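Local coordinates for ScaE cell-surface anchored scaffoldin protein (Ruminococcus flavefaciens, PDB 2ZF9) that probably anchors cellulosomal components to the bacterial cell surface, this piece being the type III cohesin module that receives a dockerin partner, at residues Asp62-Thr67 with Gly124-Phe129. Sequence-based numbering, arbitrary orientation.
Sequences DKYAAT and GVLWSF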
# COMPACT_ATOMS: atom_id res chain seq x y z
N ASP A 62 -5.86 -6.16 15.42
CA ASP A 62 -6.39 -5.58 16.66
C ASP A 62 -5.56 -4.46 17.25
O ASP A 62 -5.77 -4.07 18.40
CB ASP A 62 -6.69 -6.67 17.71
CG ASP A 62 -7.58 -7.77 17.14
OD1 ASP A 62 -8.57 -7.43 16.45
OD2 ASP A 62 -7.27 -8.96 17.35
N LYS A 63 -4.64 -3.89 16.46
CA LYS A 63 -3.76 -2.83 17.00
C LYS A 63 -3.86 -1.49 16.28
O LYS A 63 -3.20 -0.51 16.68
CB LYS A 63 -2.29 -3.27 16.90
CG LYS A 63 -1.96 -4.58 17.61
CD LYS A 63 -2.27 -4.50 19.08
CE LYS A 63 -1.86 -5.81 19.79
NZ LYS A 63 -2.12 -5.61 21.26
N TYR A 64 -4.61 -1.44 15.20
CA TYR A 64 -4.70 -0.20 14.43
C TYR A 64 -6.12 0.09 13.98
O TYR A 64 -7.01 -0.79 14.07
CB TYR A 64 -3.72 -0.26 13.22
CG TYR A 64 -4.26 -1.13 12.08
CD1 TYR A 64 -4.12 -2.52 12.10
CD2 TYR A 64 -4.92 -0.56 10.99
CE1 TYR A 64 -4.64 -3.31 11.06
CE2 TYR A 64 -5.45 -1.34 9.95
CZ TYR A 64 -5.31 -2.72 10.01
OH TYR A 64 -5.82 -3.50 9.01
N ALA A 65 -6.31 1.31 13.49
CA ALA A 65 -7.58 1.73 12.87
C ALA A 65 -7.39 2.86 11.85
O ALA A 65 -8.06 2.84 10.81
CB ALA A 65 -8.57 2.21 13.93
N ALA A 66 -6.60 3.87 12.21
CA ALA A 66 -6.48 5.09 11.40
C ALA A 66 -5.34 4.89 10.40
O ALA A 66 -4.19 4.72 10.82
CB ALA A 66 -6.17 6.26 12.28
N THR A 67 -5.65 4.89 9.10
CA THR A 67 -4.61 4.75 8.06
C THR A 67 -4.82 5.81 6.99
O THR A 67 -5.96 6.31 6.77
CB THR A 67 -4.58 3.35 7.36
OG1 THR A 67 -5.74 3.20 6.51
CG2 THR A 67 -4.53 2.20 8.37
N GLY A 124 -4.28 -9.17 6.61
CA GLY A 124 -4.86 -9.63 5.35
C GLY A 124 -4.89 -8.51 4.32
O GLY A 124 -4.19 -7.49 4.46
N VAL A 125 -5.72 -8.66 3.30
CA VAL A 125 -5.80 -7.66 2.22
C VAL A 125 -6.58 -6.41 2.69
O VAL A 125 -7.77 -6.48 3.05
CB VAL A 125 -6.50 -8.22 0.95
CG1 VAL A 125 -6.70 -7.12 -0.11
CG2 VAL A 125 -5.67 -9.34 0.34
N LEU A 126 -5.91 -5.25 2.67
CA LEU A 126 -6.55 -4.01 3.02
C LEU A 126 -7.27 -3.40 1.81
O LEU A 126 -8.45 -2.97 1.90
CB LEU A 126 -5.51 -3.04 3.63
CG LEU A 126 -6.00 -1.83 4.42
CD1 LEU A 126 -6.57 -2.27 5.74
CD2 LEU A 126 -4.86 -0.77 4.62
N TRP A 127 -6.56 -3.34 0.67
CA TRP A 127 -7.15 -2.77 -0.55
C TRP A 127 -6.78 -3.61 -1.73
O TRP A 127 -5.66 -4.15 -1.81
CB TRP A 127 -6.66 -1.35 -0.79
CG TRP A 127 -7.13 -0.40 0.20
CD1 TRP A 127 -6.43 0.08 1.29
CD2 TRP A 127 -8.41 0.24 0.22
NE1 TRP A 127 -7.22 0.95 2.00
CE2 TRP A 127 -8.43 1.07 1.36
CE3 TRP A 127 -9.54 0.19 -0.62
CZ2 TRP A 127 -9.55 1.87 1.69
CZ3 TRP A 127 -10.65 0.97 -0.29
CH2 TRP A 127 -10.64 1.81 0.85
N SER A 128 -7.73 -3.77 -2.64
CA SER A 128 -7.47 -4.40 -3.90
C SER A 128 -7.73 -3.37 -5.03
O SER A 128 -8.62 -2.53 -4.92
CB SER A 128 -8.41 -5.62 -4.00
OG SER A 128 -8.44 -6.10 -5.29
N PHE A 129 -6.98 -3.44 -6.12
CA PHE A 129 -7.09 -2.46 -7.21
C PHE A 129 -6.49 -3.06 -8.48
O PHE A 129 -5.81 -4.09 -8.43
CB PHE A 129 -6.39 -1.11 -6.86
CG PHE A 129 -4.92 -1.26 -6.43
CD1 PHE A 129 -4.60 -1.73 -5.16
CD2 PHE A 129 -3.88 -0.94 -7.33
CE1 PHE A 129 -3.26 -1.84 -4.75
CE2 PHE A 129 -2.53 -1.05 -6.93
CZ PHE A 129 -2.23 -1.52 -5.64
O HOH W 1 -5.89 2.87 3.88
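T67 and L126 mark the closest backbone approach, their CA atoms 10.3 Å apart, too far for backbone pairing; the segments meet through side chains and one water inside the beta-sandwich expected of a cohesin. Strand 66-73 pairs with 109-115 and 142-149, whereas 124-132 pairs with 50-58. L126 contributes about half of the 101 Å² buried between the segments. Its CG lies anti to the backbone N (chi1 -164°), and CD1 comes up to the edge of the Y64 ring, near the ring plane, 3.6 Å from Y64 OH and 4.5 Å from Y64 CE2. The other methyl, L126 CD2, lies only loosely near T67, 4.5 Å from OG1. The Y64 hydroxyl is held by the carbonyl O of K122, just ahead of strand 124-132, and its ring also stacks with F159. Beside this apolar patch, a water sits 2.7 Å from T67 OG1 and accepts a hydrogen bond from W127 NE1 at 3.0 Å, joining the two segments. T67 OG1 also bonds to T114 OG1 on the adjacent strand. A classic beta bulge sets A65 and A66 opposite T160, and another sets L126 and W127 opposite a single residue of strand 50-58. The second is consistent with both residues serving this side: CB of L126 points toward the first segment, and the indole N-H reaches the water. The contact is thus a small, buried, mainly apolar one, in which the indole N-H and the tyrosine and threonine hydroxyls all have polar partners, with the water linking the T67 hydroxyl to W127.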